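PDB 4EU0: PelD from Pseudomonas aeruginosa, which binds the second messenger cyclic di-GMP through its GAF-GGDEF portion and, as an effector of that nucleotide, is involved in pellicle formation. Local coordinates for residues 129-133 against 134-138; 218-221 against 222-226; 275-278 against 279-282. One frame throughout, in Å; residues are numbered along the deposited sequence.

Interaction 1: 129-133 against 134-138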
loop_
_atom_site.group_PDB
_atom_site.type_symbol
_atom_site.label_atom_id
_atom_site.label_comp_id
_atom_site.label_asym_id
_atom_site.label_seq_id
_atom_site.Cartn_x
_atom_site.Cartn_y
_atom_site.Cartn_z
ATOM N N PHE A 129 26.174 -6.065 -9.578
ATOM C CA PHE A 129 26.138 -6.411 -8.155
ATOM C C PHE A 129 24.764 -6.223 -7.497
ATOM O O PHE A 129 24.539 -6.732 -6.401
ATOM C CB PHE A 129 27.255 -5.715 -7.359
ATOM C CG PHE A 129 27.180 -4.211 -7.361
ATOM C CD1 PHE A 129 26.366 -3.535 -6.458
ATOM C CD2 PHE A 129 27.951 -3.469 -8.249
ATOM C CE1 PHE A 129 26.298 -2.143 -6.458
ATOM C CE2 PHE A 129 27.894 -2.078 -8.252
ATOM C CZ PHE A 129 27.066 -1.416 -7.359
ATOM N N VAL A 130 23.860 -5.498 -8.161
ATOM C CA VAL A 130 22.459 -5.395 -7.711
ATOM C C VAL A 130 21.502 -6.154 -8.636
ATOM O O VAL A 130 20.289 -6.136 -8.439
ATOM C CB VAL A 130 21.958 -3.921 -7.527
ATOM C CG1 VAL A 130 22.745 -3.212 -6.426
ATOM C CG2 VAL A 130 21.997 -3.136 -8.843
ATOM N N PHE A 131 22.053 -6.813 -9.651
ATOM C CA PHE A 131 21.257 -7.623 -10.564
ATOM C C PHE A 131 20.982 -8.967 -9.887
ATOM O O PHE A 131 21.567 -9.998 -10.238
ATOM C CB PHE A 131 21.975 -7.787 -11.909
ATOM C CG PHE A 131 21.136 -8.437 -12.976
ATOM C CD1 PHE A 131 20.054 -7.766 -13.545
ATOM C CD2 PHE A 131 21.428 -9.719 -13.413
ATOM C CE1 PHE A 131 19.283 -8.370 -14.529
ATOM C CE2 PHE A 131 20.662 -10.327 -14.400
ATOM C CZ PHE A 131 19.585 -9.652 -14.957
ATOM N N ASN A 132 20.092 -8.926 -8.897
ATOM C CA ASN A 132 19.779 -10.084 -8.065
ATOM C C ASN A 132 18.360 -10.037 -7.510
ATOM O O ASN A 132 17.678 -9.014 -7.614
ATOM C CB ASN A 132 20.811 -10.240 -6.931
ATOM C CG ASN A 132 20.819 -9.063 -5.960
ATOM O OD1 ASN A 132 19.812 -8.752 -5.334
ATOM N ND2 ASN A 132 21.979 -8.431 -5.807
ATOM N N GLU A 133 17.932 -11.143 -6.904
ATOM C CA GLU A 133 16.573 -11.266 -6.379
ATOM C C GLU A 133 16.209 -10.256 -5.292
ATOM O O GLU A 133 15.049 -9.855 -5.197
ATOM C CB GLU A 133 16.304 -12.695 -5.894
ATOM C CG GLU A 133 16.209 -13.725 -7.024
ATOM C CD GLU A 133 14.952 -13.587 -7.886
ATOM O OE1 GLU A 133 13.996 -12.888 -7.484
ATOM O OE2 GLU A 133 14.917 -14.194 -8.975
ATOM N N ARG A 134 17.189 -9.839 -4.491
ATOM C CA ARG A 134 16.955 -8.837 -3.446
ATOM C C ARG A 134 16.493 -7.494 -4.037
ATOM O O ARG A 134 15.517 -6.900 -3.569
ATOM C CB ARG A 134 18.202 -8.650 -2.564
ATOM C CG ARG A 134 18.029 -7.578 -1.491
ATOM C CD ARG A 134 19.315 -7.261 -0.753
ATOM N NE ARG A 134 19.153 -6.059 0.064
ATOM C CZ ARG A 134 20.037 -5.615 0.955
ATOM N NH1 ARG A 134 21.170 -6.274 1.172
ATOM N NH2 ARG A 134 19.781 -4.507 1.635
ATOM N N THR A 135 17.190 -7.029 -5.068
ATOM C CA THR A 135 16.847 -5.765 -5.729
ATOM C C THR A 135 15.559 -5.907 -6.548
ATOM O O THR A 135 14.698 -5.017 -6.530
ATOM C CB THR A 135 18.007 -5.255 -6.610
ATOM O OG1 THR A 135 19.220 -5.257 -5.845
ATOM C CG2 THR A 135 17.737 -3.843 -7.127
ATOM N N PHE A 136 15.415 -7.036 -7.241
ATOM C CA PHE A 136 14.198 -7.313 -8.003
ATOM C C PHE A 136 12.973 -7.232 -7.093
ATOM O O PHE A 136 11.956 -6.643 -7.466
ATOM C CB PHE A 136 14.253 -8.688 -8.684
ATOM C CG PHE A 136 15.354 -8.835 -9.697
ATOM C CD1 PHE A 136 15.963 -7.722 -10.273
ATOM C CD2 PHE A 136 15.771 -10.102 -10.090
ATOM C CE1 PHE A 136 16.983 -7.864 -11.201
ATOM C CE2 PHE A 136 16.784 -10.260 -11.029
ATOM C CZ PHE A 136 17.392 -9.138 -11.590
ATOM N N SER A 137 13.079 -7.806 -5.891
ATOM C CA SER A 137 11.967 -7.791 -4.943
ATOM C C SER A 137 11.636 -6.361 -4.544
ATOM O O SER A 137 10.476 -5.981 -4.512
ATOM C CB SER A 137 12.263 -8.655 -3.713
ATOM O OG SER A 137 12.388 -10.021 -4.089
ATOM N N LEU A 138 12.658 -5.554 -4.282
ATOM C CA LEU A 138 12.418 -4.167 -3.898
ATOM C C LEU A 138 11.776 -3.346 -5.033
ATOM O O LEU A 138 10.893 -2.537 -4.790
ATOM C CB LEU A 138 13.709 -3.551 -3.361
ATOM C CG LEU A 138 14.205 -2.156 -3.695
ATOM C CD1 LEU A 138 15.112 -1.676 -2.566
ATOM C CD2 LEU A 138 14.985 -2.258 -4.991
HETATM O O HOH W 1 12.405 -11.260 -6.319
#

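Interaction 2: 218-221 against 222-226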
loop_
_atom_site.group_PDB
_atom_site.type_symbol
_atom_site.label_atom_id
_atom_site.label_comp_id
_atom_site.label_asym_id
_atom_site.label_seq_id
_atom_site.Cartn_x
_atom_site.Cartn_y
_atom_site.Cartn_z
ATOM N N LEU A 218 -16.571 1.924 12.149
ATOM C CA LEU A 218 -17.679 1.001 11.916
ATOM C C LEU A 218 -18.501 0.782 13.174
ATOM O O LEU A 218 -18.079 1.133 14.274
ATOM C CB LEU A 218 -17.140 -0.355 11.429
ATOM C CG LEU A 218 -16.313 -0.391 10.139
ATOM C CD1 LEU A 218 -15.703 -1.758 9.954
ATOM C CD2 LEU A 218 -17.155 -0.005 8.935
ATOM N N ARG A 219 -19.690 0.214 12.992
ATOM C CA ARG A 219 -20.483 -0.301 14.098
ATOM C C ARG A 219 -20.616 -1.804 13.904
ATOM O O ARG A 219 -20.991 -2.250 12.827
ATOM C CB ARG A 219 -21.868 0.355 14.125
ATOM C CG ARG A 219 -21.845 1.838 14.476
ATOM C CD ARG A 219 -21.797 2.038 15.988
ATOM N NE ARG A 219 -21.870 3.450 16.369
ATOM C CZ ARG A 219 -22.235 3.883 17.572
ATOM N NH1 ARG A 219 -22.583 3.017 18.518
ATOM N NH2 ARG A 219 -22.265 5.186 17.827
ATOM N N ASN A 220 -20.306 -2.589 14.930
ATOM C CA ASN A 220 -20.441 -4.043 14.802
ATOM C C ASN A 220 -21.863 -4.555 15.069
ATOM O O ASN A 220 -22.782 -3.762 15.303
ATOM C CB ASN A 220 -19.377 -4.792 15.627
ATOM C CG ASN A 220 -19.639 -4.775 17.130
ATOM O OD1 ASN A 220 -20.678 -4.309 17.614
ATOM N ND2 ASN A 220 -18.676 -5.295 17.884
ATOM N N ASP A 221 -22.035 -5.874 15.029
ATOM C CA ASP A 221 -23.357 -6.489 15.170
ATOM C C ASP A 221 -23.962 -6.356 16.574
ATOM O O ASP A 221 -25.144 -6.642 16.770
ATOM C CB ASP A 221 -23.315 -7.960 14.726
ATOM C CG ASP A 221 -22.438 -8.826 15.618
ATOM O OD1 ASP A 221 -21.671 -8.285 16.446
ATOM O OD2 ASP A 221 -22.528 -10.066 15.490
ATOM N N GLU A 222 -23.154 -5.930 17.541
ATOM C CA GLU A 222 -23.642 -5.649 18.893
ATOM C C GLU A 222 -23.939 -4.152 19.064
ATOM O O GLU A 222 -24.324 -3.703 20.148
ATOM C CB GLU A 222 -22.631 -6.124 19.944
ATOM C CG GLU A 222 -22.327 -7.631 19.910
ATOM C CD GLU A 222 -23.424 -8.484 20.514
ATOM O OE1 GLU A 222 -23.522 -8.543 21.759
ATOM O OE2 GLU A 222 -24.179 -9.119 19.744
ATOM N N GLY A 223 -23.753 -3.393 17.985
ATOM C CA GLY A 223 -24.035 -1.956 17.969
ATOM C C GLY A 223 -22.919 -1.078 18.511
ATOM O O GLY A 223 -23.115 0.124 18.726
ATOM N N ARG A 224 -21.746 -1.672 18.721
ATOM C CA ARG A 224 -20.622 -0.955 19.313
ATOM C C ARG A 224 -19.733 -0.340 18.259
ATOM O O ARG A 224 -19.595 -0.879 17.152
ATOM C CB ARG A 224 -19.800 -1.881 20.206
ATOM C CG ARG A 224 -20.563 -2.369 21.418
ATOM C CD ARG A 224 -19.612 -2.870 22.457
ATOM N NE ARG A 224 -19.320 -4.285 22.297
ATOM C CZ ARG A 224 -19.576 -5.214 23.213
ATOM N NH1 ARG A 224 -20.135 -4.886 24.372
ATOM N NH2 ARG A 224 -19.268 -6.477 22.965
ATOM N N ARG A 225 -19.130 0.791 18.608
ATOM C CA ARG A 225 -18.133 1.419 17.750
ATOM C C ARG A 225 -16.930 0.496 17.655
ATOM O O ARG A 225 -16.438 -0.015 18.666
ATOM C CB ARG A 225 -17.691 2.763 18.331
ATOM C CG ARG A 225 -18.792 3.788 18.494
ATOM C CD ARG A 225 -18.257 5.012 19.248
ATOM N NE ARG A 225 -19.260 6.077 19.366
ATOM C CZ ARG A 225 -19.484 7.007 18.443
ATOM N NH1 ARG A 225 -18.789 7.017 17.310
ATOM N NH2 ARG A 225 -20.416 7.936 18.643
ATOM N N VAL A 226 -16.464 0.273 16.431
ATOM C CA VAL A 226 -15.211 -0.435 16.206
ATOM C C VAL A 226 -14.395 0.443 15.281
ATOM O O VAL A 226 -14.883 0.826 14.212
ATOM C CB VAL A 226 -15.417 -1.806 15.524
ATOM C CG1 VAL A 226 -14.071 -2.410 15.112
ATOM C CG2 VAL A 226 -16.200 -2.766 16.426
#

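Interaction 3: 275-278 against 279-282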
loop_
_atom_site.group_PDB
_atom_site.type_symbol
_atom_site.label_atom_id
_atom_site.label_comp_id
_atom_site.label_asym_id
_atom_site.label_seq_id
_atom_site.Cartn_x
_atom_site.Cartn_y
_atom_site.Cartn_z
ATOM N N GLY A 275 2.178 -17.071 6.640
ATOM C CA GLY A 275 1.987 -18.301 7.406
ATOM C C GLY A 275 0.548 -18.513 7.853
ATOM O O GLY A 275 0.067 -19.648 7.865
ATOM N N ASN A 276 -0.137 -17.424 8.220
ATOM C CA ASN A 276 -1.548 -17.476 8.635
ATOM C C ASN A 276 -2.429 -18.204 7.623
ATOM O O ASN A 276 -2.269 -18.021 6.418
ATOM C CB ASN A 276 -2.110 -16.068 8.874
ATOM C CG ASN A 276 -1.760 -15.519 10.248
ATOM O OD1 ASN A 276 -2.648 -15.161 11.033
ATOM N ND2 ASN A 276 -0.466 -15.446 10.545
ATOM N N ASP A 277 -3.348 -19.029 8.122
ATOM C CA ASP A 277 -4.300 -19.753 7.269
ATOM C C ASP A 277 -5.197 -18.784 6.490
ATOM O O ASP A 277 -5.385 -17.640 6.903
ATOM C CB ASP A 277 -5.087 -20.786 8.101
ATOM C CG ASP A 277 -6.590 -20.718 7.883
ATOM O OD1 ASP A 277 -7.131 -21.550 7.117
ATOM O OD2 ASP A 277 -7.230 -19.833 8.490
ATOM N N ARG A 278 -5.724 -19.235 5.353
ATOM C CA ARG A 278 -6.493 -18.357 4.466
ATOM C C ARG A 278 -7.833 -17.872 5.044
ATOM O O ARG A 278 -8.387 -16.874 4.583
ATOM C CB ARG A 278 -6.660 -18.992 3.077
ATOM C CG ARG A 278 -5.514 -18.633 2.127
ATOM C CD ARG A 278 -5.602 -19.316 0.768
ATOM N NE ARG A 278 -6.887 -19.115 0.096
ATOM C CZ ARG A 278 -7.222 -18.046 -0.625
ATOM N NH1 ARG A 278 -6.378 -17.028 -0.784
ATOM N NH2 ARG A 278 -8.424 -17.994 -1.185
ATOM N N GLN A 279 -8.323 -18.555 6.074
ATOM C CA GLN A 279 -9.599 -18.213 6.703
ATOM C C GLN A 279 -9.438 -17.292 7.916
ATOM O O GLN A 279 -10.429 -16.855 8.506
ATOM C CB GLN A 279 -10.340 -19.488 7.113
ATOM C CG GLN A 279 -10.549 -20.471 5.967
ATOM C CD GLN A 279 -11.586 -20.009 4.945
ATOM O OE1 GLN A 279 -12.325 -19.047 5.170
ATOM N NE2 GLN A 279 -11.648 -20.711 3.817
ATOM N N ALA A 280 -8.192 -16.999 8.272
ATOM C CA ALA A 280 -7.881 -16.333 9.538
ATOM C C ALA A 280 -8.389 -14.892 9.599
ATOM O O ALA A 280 -8.971 -14.472 10.601
ATOM C CB ALA A 280 -6.382 -16.393 9.811
ATOM N N LEU A 281 -8.176 -14.142 8.520
ATOM C CA LEU A 281 -8.607 -12.747 8.486
ATOM C C LEU A 281 -10.129 -12.632 8.591
ATOM O O LEU A 281 -10.645 -11.741 9.264
ATOM C CB LEU A 281 -8.079 -12.054 7.230
ATOM C CG LEU A 281 -8.422 -10.571 7.076
ATOM C CD1 LEU A 281 -7.912 -9.748 8.256
ATOM C CD2 LEU A 281 -7.854 -10.041 5.763
ATOM N N GLY A 282 -10.831 -13.550 7.927
ATOM C CA GLY A 282 -12.287 -13.646 8.020
ATOM C C GLY A 282 -12.770 -13.907 9.434
ATOM O O GLY A 282 -13.687 -13.252 9.909
HETATM O O HOH W 2 -6.284 -14.889 6.023
HETATM O O HOH W 3 -9.887 -14.747 5.395
#

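Interaction 1: 129-133 against 134-138
Glu133 O accepts from Ser137 N at 2.9 Å, and Ser137 OG lies equally near Glu133 O, though where its proton goes is not settled, because a water bridges Ser137 OG and Glu133 OE1, donating to the carboxylate at 2.6 Å. The other carboxylate oxygen, Glu133 OE2, makes a salt bridge with Arg89. Asn132 is the N-cap of helix 133-150 in the GAF domain: with CG held between backbone N and carbonyl carbon (chi1 63°), its side chain folds back over the first turn and OD1 accepts from Thr135 N at 3.1 Å. The backbone O of Asn132 accepts from Phe136 N at 3.0 Å, and the same oxygen sits over one face of the Phe136 ring. Thr135 OG1 turns back to Val130 O in a weak hydrogen bond. The loop and the helix also meet through aromatic rings, Phe136 pointing its CZ edge at the face of Phe131 in a T-shaped stack with planes 84° apart. Both rings pack on Val106 of strand 106-111 and Ser87 of strand 86-87.

Interaction 2: 218-221 against 222-226
Backbone bonds close this hairpin across Leu218 and Val226, an antiparallel hydrogen-bonded pair: Val226 N donates to Leu218 O at 2.8 Å and Leu218 N returns the bond to Val226 O. Nearer the loop, Asn220 N donates to Arg224 O, and a type I turn from Asn220 to Gly223 is closed by Gly223 N on Asn220 O at 2.9 Å. Side-chain to backbone bonds also bridge the turn. Asn220 OD1 is gripped from opposite faces of its amide plane by Glu222 N (3.0 Å) and Arg224 N (3.1 Å), an inward reach set by chi1 of 74°. NH1 of Arg219, bent at chi2, donates to Gly223 O at 2.9 Å, the oxygen lying in the guanidinium plane. On the Arg219/Arg225 face, Arg225 CG lies over the centre of the Arg219 guanidinium, and the two guanidinium planes are 41° apart, with like-charged Arg219 NH2 and Arg225 NH2 at 3.4 Å. Gln202 of helix 198-207 accepts from Arg225 NH1, and Arg224 forms a salt bridge with Glu191 of strand 185-192. Strand 214-219 is an edge strand of its sheet within this chain and 225-231 lies between it and 185-192, while Asn220 ND2 bonds to Cys289 O, just past helix 280-288.

Interaction 3: 275-278 against 279-282
Asp277 and Ala280 face each other across a type I beta turn, their CA atoms 5.4 Å apart, and the chain passes directly from this turn into helix 280-288. The closing bond runs from Ala280 N to Asp277 O at 3.2 Å. The arrangement is a side-chain cap on the turn leading into a helix, and it joins strand 265-272 to the C-terminal helix 280-288 of the GGDEF domain. Two waters extend the backbone pairing where direct bonds between successive turns are not made. One donates to Asp277 O and accepts from Leu281 N, with a weak third bond to Arg278 O. The other donates to Arg278 O at 2.7 Å and accepts from Gly282 N at 3.0 Å, so the amides of Leu281 and Gly282 are bonded to water.

Among the side chains, the carboxylate of Asp277 makes the capping bond. Its CG swings out with chi1 at 131°, away from the usual staggered values, and this brings OD2 to the backbone N of Gln279. Gln279 N donates to Asp277 OD2 at 2.9 Å, a rather bent bond that meets the oxygen from above the carboxylate plane. The Gln279 side chain crosses that of Asp277 obliquely, and its CB touches the same OD2. Ala280 CB rests against the turn, 3.3 Å from Asp277 O, and also packs on Tyr270 of strand 265-272, as does Asn276. This is a surface contact, with Asp277, Arg278 and Gln279 all exposed. Asn276 OD1 makes a loose approach to the Ala280 methyl group, 4.1 Å from Ala280 CB.

In the fold
The three contacts follow one another along the chain without touching. Interaction 1 caps a helix of the GAF domain, whereas interactions 2 and 3 belong to the GGDEF domain. Interactions 1 and 2, on opposite sides of the chain's centre, have centres 45 Å apart; interaction 3 is 29 Å from interaction 1 and 22 Å from interaction 2, centre to centre. Cyclic di-GMP sits in a pocket that includes Arg210, Asp213 and Arg245. Interactions 2 and 3 lie away from it, though strand 225-231 carries the pocket residue Leu231. In interaction 1 the side chain of Arg134 is about 9 Å from that of Gln1, a cyclic di-GMP binding residue with no ligand on it in this model.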